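Long-range contacts in polyketide synthase PksR (Bacillus subtilis, PDB 4U3V), which takes part in intermediate steps of bacillaene antibiotic synthesis, this chain being the double-hotdog enoyl-isomerase domain of the trans-acyltransferase polyketide synthase: residues Val30-Thr36 with Thr94-Lys100; Leu149-Ile155 with Ile174-Asp180; Cys247-Thr252 with Phe263-Asn269. All coordinates share one frame; numbering follows the deposited sequence.

Interaction 1. Residues Val30-Thr36 with Thr94-Lys100; sequences VIQDQFT and TIELQAK
F35 and L97 meet on the buried face of an antiparallel strand pair, CD1 of L97 lying 3.9 Å from CD2 of F35, near the plane of the ring and at its edge. Strand 31-36 lies at the border of the N-terminal hotdog fold and pairs with strand 94-102 beside helix 56-69, which receives I31, F35 and L97. The F35 ring also stacks with H199. This face is tight. Between the strands, D33 and L97 exchange two backbone hydrogen bonds, that from L97 N to D33 O being 2.9 Å long and almost straight at 175°, and F35 and I95 repeat the pattern. Toward V30 the pairing turns wetter: one water takes the I31 N-H and donates to A99 O.

The opposite face, with Q32, Q34, T36, T94, E96 and Q98, is polar and more open. Q34 runs extended alongside E96 with its NE2 3.5 Å from E96 CG, so it touches the methylene; the amide and carboxylate planes are 67° apart. E96 OE2 instead pairs with R115, and E96 OE1 accepts from a water 2.9 Å away. T36 OG1 and T94 OG1 share a hydrogen bond of 3.2 Å. With CG set between its backbone N and carbonyl carbon (chi1 54°), Q32 reaches V30 O of its own strand with NE2 at 2.9 Å, and V30 lays CG1 against the Q98 amide carbon CD at 3.5 Å.

D33 departs from this division. Its side chain leads away from strand 94-100; OD1 takes the Q34 N-H at 2.8 Å, and OD2 bonds with H199 and Y201. The chemistry thus implies a strand held by backbone bonds and apolar packing, with D33 tying it to the C-terminal half.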
loop_
_atom_site.group_PDB
_atom_site.type_symbol
_atom_site.label_atom_id
_atom_site.label_comp_id
_atom_site.label_asym_id
_atom_site.label_seq_id
_atom_site.Cartn_x
_atom_site.Cartn_y
_atom_site.Cartn_z
ATOM N N VAL A 30 -21.150 -4.295 -7.112
ATOM C CA VAL A 30 -20.130 -3.486 -6.473
ATOM C C VAL A 30 -18.779 -4.223 -6.421
ATOM O O VAL A 30 -18.713 -5.469 -6.344
ATOM C CB VAL A 30 -20.598 -3.048 -5.075
ATOM C CG1 VAL A 30 -20.632 -4.233 -4.134
ATOM C CG2 VAL A 30 -19.720 -1.945 -4.525
ATOM N N ILE A 31 -17.691 -3.449 -6.411
ATOM C CA ILE A 31 -16.370 -4.007 -6.127
ATOM C C ILE A 31 -16.333 -4.572 -4.688
ATOM O O ILE A 31 -16.808 -3.940 -3.733
ATOM C CB ILE A 31 -15.294 -2.903 -6.280
ATOM C CG1 ILE A 31 -15.143 -2.506 -7.754
ATOM C CG2 ILE A 31 -13.971 -3.342 -5.672
ATOM C CD1 ILE A 31 -14.845 -3.660 -8.707
ATOM N N GLN A 32 -15.843 -5.801 -4.552
ATOM C CA GLN A 32 -15.967 -6.516 -3.283
ATOM C C GLN A 32 -14.931 -7.585 -3.199
ATOM O O GLN A 32 -14.514 -8.157 -4.231
ATOM C CB GLN A 32 -17.371 -7.127 -3.099
ATOM C CG GLN A 32 -17.824 -8.005 -4.238
ATOM C CD GLN A 32 -19.326 -8.294 -4.177
ATOM O OE1 GLN A 32 -19.766 -9.098 -3.348
ATOM N NE2 GLN A 32 -20.119 -7.566 -4.983
ATOM N N ASP A 33 -14.544 -7.909 -1.967
ATOM C CA ASP A 33 -13.600 -9.006 -1.748
ATOM C C ASP A 33 -13.944 -9.602 -0.361
ATOM O O ASP A 33 -14.731 -9.040 0.399
ATOM C CB ASP A 33 -12.127 -8.481 -1.797
ATOM C CG ASP A 33 -11.085 -9.592 -2.105
ATOM O OD1 ASP A 33 -11.421 -10.804 -2.096
ATOM O OD2 ASP A 33 -9.897 -9.263 -2.360
ATOM N N GLN A 34 -13.334 -10.732 -0.041
ATOM C CA GLN A 34 -13.598 -11.401 1.244
ATOM C C GLN A 34 -12.277 -11.972 1.719
ATOM O O GLN A 34 -11.491 -12.494 0.931
ATOM C CB GLN A 34 -14.551 -12.593 1.088
ATOM C CG GLN A 34 -15.949 -12.271 0.643
ATOM C CD GLN A 34 -16.884 -13.426 0.953
ATOM O OE1 GLN A 34 -16.450 -14.566 1.094
ATOM N NE2 GLN A 34 -18.162 -13.124 1.058
ATOM N N PHE A 35 -12.069 -11.923 3.031
ATOM C CA PHE A 35 -10.798 -12.398 3.614
ATOM C C PHE A 35 -11.123 -13.325 4.776
ATOM O O PHE A 35 -11.931 -12.992 5.640
ATOM C CB PHE A 35 -9.961 -11.225 4.127
ATOM C CG PHE A 35 -9.468 -10.347 3.035
ATOM C CD1 PHE A 35 -8.322 -10.697 2.345
ATOM C CD2 PHE A 35 -10.236 -9.274 2.587
ATOM C CE1 PHE A 35 -7.867 -9.913 1.263
ATOM C CE2 PHE A 35 -9.788 -8.502 1.506
ATOM C CZ PHE A 35 -8.622 -8.832 0.841
ATOM N N THR A 36 -10.496 -14.490 4.777
ATOM C CA THR A 36 -10.826 -15.504 5.802
ATOM C C THR A 36 -9.641 -15.709 6.774
ATOM O O THR A 36 -8.481 -15.468 6.442
ATOM C CB THR A 36 -11.229 -16.823 5.124
ATOM O OG1 THR A 36 -11.790 -17.716 6.104
ATOM C CG2 THR A 36 -10.047 -17.480 4.467
ATOM N N THR A 94 -15.004 -14.865 8.318
ATOM C CA THR A 94 -14.729 -14.370 6.977
ATOM C C THR A 94 -15.311 -12.982 6.910
ATOM O O THR A 94 -16.485 -12.797 7.223
ATOM C CB THR A 94 -15.371 -15.271 5.886
ATOM O OG1 THR A 94 -14.767 -16.574 5.907
ATOM C CG2 THR A 94 -15.128 -14.661 4.483
ATOM N N ILE A 95 -14.470 -11.980 6.610
ATOM C CA ILE A 95 -14.916 -10.594 6.527
ATOM C C ILE A 95 -15.107 -10.150 5.082
ATOM O O ILE A 95 -14.193 -10.284 4.281
ATOM C CB ILE A 95 -13.867 -9.635 7.117
ATOM C CG1 ILE A 95 -13.511 -10.031 8.555
ATOM C CG2 ILE A 95 -14.340 -8.187 6.986
ATOM C CD1 ILE A 95 -14.691 -10.466 9.386
ATOM N N GLU A 96 -16.256 -9.528 4.796
ATOM C CA GLU A 96 -16.553 -9.012 3.463
ATOM C C GLU A 96 -16.158 -7.546 3.462
ATOM O O GLU A 96 -16.453 -6.825 4.415
ATOM C CB GLU A 96 -18.069 -9.087 3.198
ATOM C CG GLU A 96 -18.721 -10.459 3.223
ATOM C CD GLU A 96 -20.251 -10.343 3.130
ATOM O OE1 GLU A 96 -20.765 -10.001 2.047
ATOM O OE2 GLU A 96 -20.923 -10.466 4.174
ATOM N N LEU A 97 -15.518 -7.100 2.378
ATOM C CA LEU A 97 -15.278 -5.708 2.112
ATOM C C LEU A 97 -15.937 -5.270 0.804
ATOM O O LEU A 97 -15.983 -6.020 -0.141
ATOM C CB LEU A 97 -13.780 -5.435 1.986
ATOM C CG LEU A 97 -13.035 -5.290 3.309
ATOM C CD1 LEU A 97 -12.859 -6.670 3.907
ATOM C CD2 LEU A 97 -11.703 -4.593 3.055
ATOM N N GLN A 98 -16.450 -4.042 0.769
ATOM C CA GLN A 98 -17.006 -3.488 -0.464
ATOM C C GLN A 98 -16.448 -2.082 -0.594
ATOM O O GLN A 98 -16.240 -1.394 0.419
ATOM C CB GLN A 98 -18.550 -3.424 -0.389
ATOM C CG GLN A 98 -19.211 -4.787 -0.586
ATOM C CD GLN A 98 -20.738 -4.749 -0.633
ATOM O OE1 GLN A 98 -21.358 -3.700 -0.478
ATOM N NE2 GLN A 98 -21.344 -5.924 -0.742
ATOM N N ALA A 99 -16.333 -1.598 -1.825
ATOM C CA ALA A 99 -15.797 -0.248 -2.065
ATOM C C ALA A 99 -16.874 0.480 -2.817
ATOM O O ALA A 99 -17.160 0.109 -3.942
ATOM C CB ALA A 99 -14.537 -0.301 -2.907
ATOM N N LYS A 100 -17.573 1.360 -2.116
ATOM C CA LYS A 100 -18.821 1.977 -2.602
ATOM C C LYS A 100 -18.567 3.444 -2.913
ATOM O O LYS A 100 -18.057 4.173 -2.055
ATOM C CB LYS A 100 -19.886 1.879 -1.529
ATOM C CG LYS A 100 -20.265 0.436 -1.200
ATOM C CD LYS A 100 -20.596 0.232 0.275
ATOM C CE LYS A 100 -20.959 -1.225 0.556
ATOM N NZ LYS A 100 -21.406 -1.483 1.957
HETATM O O HOH W 1 -17.983 -0.370 -6.504
HETATM O O HOH W 2 -20.344 -8.129 -0.192
#

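Interaction 2. Residues Leu149-Ile155 with Ile174-Asp180; sequences LTKLHHI and ITHLYRD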
loop_
_atom_site.group_PDB
_atom_site.type_symbol
_atom_site.label_atom_id
_atom_site.label_comp_id
_atom_site.label_asym_id
_atom_site.label_seq_id
_atom_site.Cartn_x
_atom_site.Cartn_y
_atom_site.Cartn_z
ATOM N N LEU A 149 23.873 5.881 -2.180
ATOM C CA LEU A 149 23.270 5.269 -0.989
ATOM C C LEU A 149 24.126 4.125 -0.468
ATOM O O LEU A 149 25.050 3.681 -1.144
ATOM C CB LEU A 149 21.833 4.767 -1.320
ATOM C CG LEU A 149 20.949 5.856 -1.930
ATOM C CD1 LEU A 149 19.618 5.265 -2.363
ATOM C CD2 LEU A 149 20.722 6.958 -0.902
ATOM N N THR A 150 23.875 3.701 0.767
ATOM C CA THR A 150 24.591 2.588 1.374
ATOM C C THR A 150 23.759 1.321 1.239
ATOM O O THR A 150 22.633 1.246 1.753
ATOM C CB THR A 150 24.878 2.849 2.870
ATOM O OG1 THR A 150 25.658 4.041 3.016
ATOM C CG2 THR A 150 25.624 1.684 3.500
ATOM N N LYS A 151 24.323 0.313 0.581
ATOM C CA LYS A 151 23.694 -1.017 0.533
ATOM C C LYS A 151 23.586 -1.656 1.910
ATOM O O LYS A 151 24.531 -1.642 2.708
ATOM C CB LYS A 151 24.455 -1.952 -0.414
ATOM C CG LYS A 151 23.797 -3.309 -0.570
ATOM C CD LYS A 151 24.587 -4.196 -1.529
ATOM C CE LYS A 151 23.788 -5.421 -1.932
ATOM N NZ LYS A 151 22.506 -5.001 -2.551
ATOM N N LEU A 152 22.410 -2.199 2.211
ATOM C CA LEU A 152 22.160 -2.863 3.483
ATOM C C LEU A 152 22.232 -4.377 3.282
ATOM O O LEU A 152 22.018 -4.870 2.184
ATOM C CB LEU A 152 20.765 -2.505 4.019
ATOM C CG LEU A 152 20.544 -0.991 4.118
ATOM C CD1 LEU A 152 19.162 -0.744 4.723
ATOM C CD2 LEU A 152 21.618 -0.362 4.993
ATOM N N HIS A 153 22.605 -5.077 4.338
ATOM C CA HIS A 153 22.757 -6.529 4.315
ATOM C C HIS A 153 21.868 -7.105 5.383
ATOM O O HIS A 153 21.297 -6.365 6.191
ATOM C CB HIS A 153 24.217 -6.887 4.610
ATOM C CG HIS A 153 25.191 -6.265 3.641
ATOM N ND1 HIS A 153 25.366 -6.743 2.390
ATOM C CD2 HIS A 153 25.933 -5.090 3.721
ATOM C CE1 HIS A 153 26.205 -5.934 1.718
ATOM N NE2 HIS A 153 26.550 -4.923 2.535
ATOM N N HIS A 154 21.732 -8.430 5.402
ATOM C CA HIS A 154 20.785 -9.077 6.304
ATOM C C HIS A 154 19.411 -8.469 6.150
ATOM O O HIS A 154 18.831 -7.968 7.124
ATOM C CB HIS A 154 21.267 -8.960 7.740
ATOM C CG HIS A 154 22.714 -9.359 7.924
ATOM N ND1 HIS A 154 23.188 -10.561 7.533
ATOM C CD2 HIS A 154 23.809 -8.642 8.399
ATOM C CE1 HIS A 154 24.512 -10.615 7.755
ATOM N NE2 HIS A 154 24.891 -9.443 8.294
ATOM N N ILE A 155 18.872 -8.515 4.951
ATOM C CA ILE A 155 17.568 -7.952 4.676
ATOM C C ILE A 155 16.431 -8.475 5.566
ATOM O O ILE A 155 15.458 -7.797 5.729
ATOM C CB ILE A 155 17.212 -8.104 3.195
ATOM C CG1 ILE A 155 17.935 -7.082 2.350
ATOM C CG2 ILE A 155 15.742 -7.933 2.980
ATOM C CD1 ILE A 155 18.520 -5.939 3.134
ATOM N N ILE A 174 11.017 -7.999 -0.476
ATOM C CA ILE A 174 12.149 -7.087 -0.706
ATOM C C ILE A 174 13.409 -7.926 -0.938
ATOM O O ILE A 174 13.704 -8.824 -0.154
ATOM C CB ILE A 174 12.383 -6.220 0.518
ATOM C CG1 ILE A 174 11.213 -5.234 0.636
ATOM C CG2 ILE A 174 13.728 -5.470 0.412
ATOM C CD1 ILE A 174 11.164 -4.517 1.961
ATOM N N THR A 175 14.143 -7.625 -2.003
ATOM C CA THR A 175 15.417 -8.335 -2.268
ATOM C C THR A 175 16.670 -7.503 -2.031
ATOM O O THR A 175 17.742 -8.058 -1.742
ATOM C CB THR A 175 15.459 -8.905 -3.700
ATOM O OG1 THR A 175 15.393 -7.827 -4.656
ATOM C CG2 THR A 175 14.265 -9.826 -3.915
ATOM N N HIS A 176 16.571 -6.192 -2.228
ATOM C CA HIS A 176 17.724 -5.313 -1.985
ATOM C C HIS A 176 17.264 -4.011 -1.380
ATOM O O HIS A 176 16.205 -3.515 -1.744
ATOM C CB HIS A 176 18.431 -4.998 -3.297
ATOM C CG HIS A 176 18.876 -6.220 -4.065
ATOM N ND1 HIS A 176 18.023 -6.968 -4.793
ATOM C CD2 HIS A 176 20.146 -6.768 -4.261
ATOM C CE1 HIS A 176 18.701 -7.963 -5.399
ATOM N NE2 HIS A 176 20.003 -7.837 -5.078
ATOM N N LEU A 177 18.099 -3.425 -0.523
ATOM C CA LEU A 177 17.855 -2.079 0.048
ATOM C C LEU A 177 19.129 -1.240 -0.014
ATOM O O LEU A 177 20.190 -1.702 0.393
ATOM C CB LEU A 177 17.485 -2.216 1.512
ATOM C CG LEU A 177 16.126 -2.897 1.727
ATOM C CD1 LEU A 177 15.963 -3.164 3.202
ATOM C CD2 LEU A 177 15.036 -1.947 1.252
ATOM N N TYR A 178 18.980 0.026 -0.363
ATOM C CA TYR A 178 20.071 0.999 -0.270
ATOM C C TYR A 178 19.508 2.258 0.386
ATOM O O TYR A 178 18.497 2.774 -0.065
ATOM C CB TYR A 178 20.548 1.357 -1.665
ATOM C CG TYR A 178 20.885 0.144 -2.504
ATOM C CD1 TYR A 178 22.215 -0.259 -2.680
ATOM C CD2 TYR A 178 19.883 -0.550 -3.177
ATOM C CE1 TYR A 178 22.518 -1.357 -3.472
ATOM C CE2 TYR A 178 20.179 -1.620 -4.009
ATOM C CZ TYR A 178 21.493 -2.036 -4.136
ATOM O OH TYR A 178 21.778 -3.133 -4.943
ATOM N N ARG A 179 20.211 2.798 1.371
ATOM C CA ARG A 179 19.609 3.751 2.304
ATOM C C ARG A 179 20.500 4.944 2.546
ATOM O O ARG A 179 21.725 4.801 2.522
ATOM C CB ARG A 179 19.398 3.052 3.639
ATOM C CG ARG A 179 18.623 3.869 4.672
ATOM C CD ARG A 179 18.297 2.988 5.884
ATOM N NE ARG A 179 19.508 2.645 6.656
ATOM C CZ ARG A 179 19.541 1.748 7.643
ATOM N NH1 ARG A 179 18.431 1.135 8.055
ATOM N NH2 ARG A 179 20.687 1.490 8.272
ATOM N N ASP A 180 19.902 6.109 2.825
ATOM C CA ASP A 180 20.636 7.177 3.501
ATOM C C ASP A 180 19.683 7.921 4.448
ATOM O O ASP A 180 18.556 7.452 4.656
ATOM C CB ASP A 180 21.328 8.147 2.502
ATOM C CG ASP A 180 20.364 9.056 1.762
ATOM O OD1 ASP A 180 19.158 9.010 2.035
ATOM O OD2 ASP A 180 20.819 9.865 0.907
HETATM O O HOH W 3 24.252 6.299 2.820
HETATM O O HOH W 4 20.491 -5.139 -0.222
#
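K151 sets CG anti to its backbone N (chi1 -176°), runs extended alongside the Y178 ring, and bends only at its last torsion (57°), which brings NZ to Y178 OH at 3.1 Å in a weak hydrogen bond. The same NZ lies in the plane of the H176 ring, at its edge, 3.4 Å from CD2. The motif is a short antiparallel pair at the border of the C-terminal hotdog fold: strand 150-151 runs beside strand 174-180, which carries a classic beta bulge at T175 and H176 opposite K187. T150 and R179 exchange two backbone hydrogen bonds, and L152 N reaches L177 O at 2.9 Å. A single water accepts from K151 NZ and L177 N and donates to L152 O.

On the other face, R179 bends at chi3 (69°) so that L152 CD1 rests over one face of its guanidinium, near the rim, while NH1 gives a hydrogen bond to S217 O and a salt bridge to E220. Beyond the pairing, I155 CD1 packs on L177 CD1 at 3.8 Å. D180 has its OD1 held by backbone N-H groups of K182 and S183, and L149 CD2 sits 3.4 Å from its CG.

Interaction 3. Residues Cys247-Thr252 with Phe263-Asn269; sequences CWLLIT and FDVDVIN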
loop_
_atom_site.group_PDB
_atom_site.type_symbol
_atom_site.label_atom_id
_atom_site.label_comp_id
_atom_site.label_asym_id
_atom_site.label_seq_id
_atom_site.Cartn_x
_atom_site.Cartn_y
_atom_site.Cartn_z
ATOM N N CYS A 247 10.745 -4.805 -9.636
ATOM C CA CYS A 247 10.705 -3.384 -9.772
ATOM C C CYS A 247 11.330 -2.742 -8.534
ATOM O O CYS A 247 11.797 -3.444 -7.625
ATOM C CB CYS A 247 9.275 -2.889 -9.968
ATOM S SG CYS A 247 8.155 -3.320 -8.618
ATOM N N TRP A 248 11.489 -1.430 -8.620
ATOM C CA TRP A 248 12.181 -0.669 -7.584
ATOM C C TRP A 248 11.237 0.321 -6.938
ATOM O O TRP A 248 10.288 0.782 -7.559
ATOM C CB TRP A 248 13.330 0.108 -8.210
ATOM C CG TRP A 248 14.408 -0.767 -8.786
ATOM C CD1 TRP A 248 14.425 -1.375 -10.050
ATOM C CD2 TRP A 248 15.663 -1.165 -8.158
ATOM N NE1 TRP A 248 15.558 -2.125 -10.215
ATOM C CE2 TRP A 248 16.352 -2.035 -9.129
ATOM C CE3 TRP A 248 16.243 -0.959 -6.918
ATOM C CZ2 TRP A 248 17.605 -2.588 -8.869
ATOM C CZ3 TRP A 248 17.533 -1.468 -6.690
ATOM C CH2 TRP A 248 18.192 -2.273 -7.644
ATOM N N LEU A 249 11.474 0.615 -5.659
ATOM C CA LEU A 249 10.706 1.692 -4.970
ATOM C C LEU A 249 11.758 2.711 -4.512
ATOM O O LEU A 249 12.686 2.332 -3.796
ATOM C CB LEU A 249 9.994 1.124 -3.721
ATOM C CG LEU A 249 9.130 -0.122 -3.896
ATOM C CD1 LEU A 249 8.552 -0.547 -2.532
ATOM C CD2 LEU A 249 8.023 0.271 -4.860
ATOM N N LEU A 250 11.560 3.980 -4.849
ATOM C CA LEU A 250 12.450 5.031 -4.387
ATOM C C LEU A 250 11.601 5.875 -3.442
ATOM O O LEU A 250 10.583 6.470 -3.835
ATOM C CB LEU A 250 12.941 5.860 -5.589
ATOM C CG LEU A 250 13.717 7.135 -5.233
ATOM C CD1 LEU A 250 14.829 6.824 -4.244
ATOM C CD2 LEU A 250 14.270 7.777 -6.496
ATOM N N ILE A 251 11.995 5.880 -2.171
ATOM C CA ILE A 251 11.132 6.433 -1.116
ATOM C C ILE A 251 11.875 7.573 -0.430
ATOM O O ILE A 251 13.032 7.434 -0.087
ATOM C CB ILE A 251 10.868 5.315 -0.087
ATOM C CG1 ILE A 251 10.086 4.213 -0.843
ATOM C CG2 ILE A 251 10.164 5.884 1.154
ATOM C CD1 ILE A 251 9.882 2.951 -0.054
ATOM N N THR A 252 11.228 8.725 -0.342
ATOM C CA THR A 252 11.839 9.915 0.251
ATOM C C THR A 252 11.008 10.446 1.414
ATOM O O THR A 252 9.803 10.592 1.289
ATOM C CB THR A 252 12.000 10.990 -0.829
ATOM O OG1 THR A 252 12.907 10.465 -1.813
ATOM C CG2 THR A 252 12.627 12.244 -0.239
ATOM N N PHE A 263 5.921 10.255 3.418
ATOM C CA PHE A 263 6.929 9.857 2.438
ATOM C C PHE A 263 6.341 9.995 1.052
ATOM O O PHE A 263 5.153 9.768 0.843
ATOM C CB PHE A 263 7.322 8.356 2.661
ATOM C CG PHE A 263 7.983 8.108 3.960
ATOM C CD1 PHE A 263 9.367 8.172 4.053
ATOM C CD2 PHE A 263 7.221 7.918 5.112
ATOM C CE1 PHE A 263 9.994 7.983 5.282
ATOM C CE2 PHE A 263 7.850 7.789 6.361
ATOM C CZ PHE A 263 9.230 7.796 6.434
ATOM N N ASP A 264 7.182 10.328 0.085
ATOM C CA ASP A 264 6.842 10.098 -1.319
ATOM C C ASP A 264 7.442 8.792 -1.821
ATOM O O ASP A 264 8.540 8.394 -1.426
ATOM C CB ASP A 264 7.277 11.294 -2.206
ATOM C CG ASP A 264 6.385 12.517 -2.024
ATOM O OD1 ASP A 264 5.387 12.467 -1.252
ATOM O OD2 ASP A 264 6.705 13.577 -2.634
ATOM N N VAL A 265 6.715 8.103 -2.707
ATOM C CA VAL A 265 7.170 6.799 -3.162
ATOM C C VAL A 265 7.009 6.737 -4.668
ATOM O O VAL A 265 5.889 6.882 -5.172
ATOM C CB VAL A 265 6.310 5.650 -2.581
ATOM C CG1 VAL A 265 6.854 4.316 -3.082
ATOM C CG2 VAL A 265 6.312 5.687 -1.059
ATOM N N ASP A 266 8.121 6.540 -5.376
ATOM C CA ASP A 266 8.056 6.261 -6.839
ATOM C C ASP A 266 8.381 4.804 -7.125
ATOM O O ASP A 266 9.395 4.248 -6.705
ATOM C CB ASP A 266 9.036 7.156 -7.618
ATOM C CG ASP A 266 8.596 8.617 -7.695
ATOM O OD1 ASP A 266 7.387 8.906 -7.776
ATOM O OD2 ASP A 266 9.486 9.494 -7.765
ATOM N N VAL A 267 7.495 4.163 -7.891
ATOM C CA VAL A 267 7.736 2.797 -8.303
ATOM C C VAL A 267 8.303 2.852 -9.731
ATOM O O VAL A 267 7.735 3.554 -10.553
ATOM C CB VAL A 267 6.408 2.014 -8.400
ATOM C CG1 VAL A 267 6.736 0.584 -8.726
ATOM C CG2 VAL A 267 5.654 2.101 -7.052
ATOM N N ILE A 268 9.420 2.169 -9.942
ATOM C CA ILE A 268 10.190 2.284 -11.201
ATOM C C ILE A 268 10.377 0.900 -11.819
ATOM O O ILE A 268 10.612 -0.078 -11.113
ATOM C CB ILE A 268 11.558 2.937 -10.915
ATOM C CG1 ILE A 268 11.362 4.196 -10.075
ATOM C CG2 ILE A 268 12.347 3.197 -12.204
ATOM C CD1 ILE A 268 12.441 4.400 -9.021
ATOM N N ASN A 269 10.235 0.796 -13.142
ATOM C CA ASN A 269 10.443 -0.488 -13.800
ATOM C C ASN A 269 11.914 -0.743 -14.107
ATOM O O ASN A 269 12.786 0.039 -13.700
ATOM C CB ASN A 269 9.580 -0.600 -15.064
ATOM C CG ASN A 269 9.918 0.462 -16.093
ATOM O OD1 ASN A 269 10.988 1.078 -16.043
ATOM N ND2 ASN A 269 9.003 0.691 -17.028
#
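I251 and V265 lie side by side in a beta hairpin of the C-terminal hotdog fold, where strand 247-257 turns back into strand 260-268. From the I251 CB, 4.1 Å from D264 O, the side chain divides. CG2, anti to the backbone N, reaches CD1 of F263 at 3.8 Å, the two side chains crossing at a slant. CG1 takes the place beside the backbone N (chi1 -64°) and packs on V265 CG1 at 3.9 Å. Beyond it the chain stays extended, and the tip, I251 CD1, runs back along its own strand to within 4.1 Å of L249 CB. The side chain also touches A214 and I215 of helix 205-219, the helix on this apolar face. On the same face, two residues back, L249 lies alongside V267, its CD2 3.7 Å from V267 CG2.

Three reciprocal pairs of backbone hydrogen bonds, W248 with I268, L250 with D266 and T252 with D264, join the two strands here. These six residues face the other way, where helix 142-147 covers W248, L250 and I268. Acids also stand on this side: D266 OD1 forms a salt bridge with K138, and D264 OD1 accepts from G280 N, so both carboxylates are engaged away from the strand opposite. C247 CB lies 3.3 Å from I268 O at the end of the pairing; I268 CD1 reaches past its own partner W248 to L250, 3.8 Å from its CB.

How the interactions relate
Interactions 2 and 3 belong to the C-terminal hotdog, interaction 1 to the N-terminal one. Interactions 2 and 3 have centres about 14 Å apart and touch directly, Y178 CE2 packing on W248 CZ3 at 3.8 Å; strand 183-190 runs between strands 174-180 and 247-257, and helix 205-219 packs against both contacts. Interaction 1 lies across the centre of the chain, its centre about 36 Å from that of interaction 2 and 28 Å from that of interaction 3, with nearest atoms about 19 Å away in each case. Interactions 1 and 2 thus involve the outermost strands, 31-36 and 150-151, of the pairing order within this chain, and interaction 3 a more central hairpin.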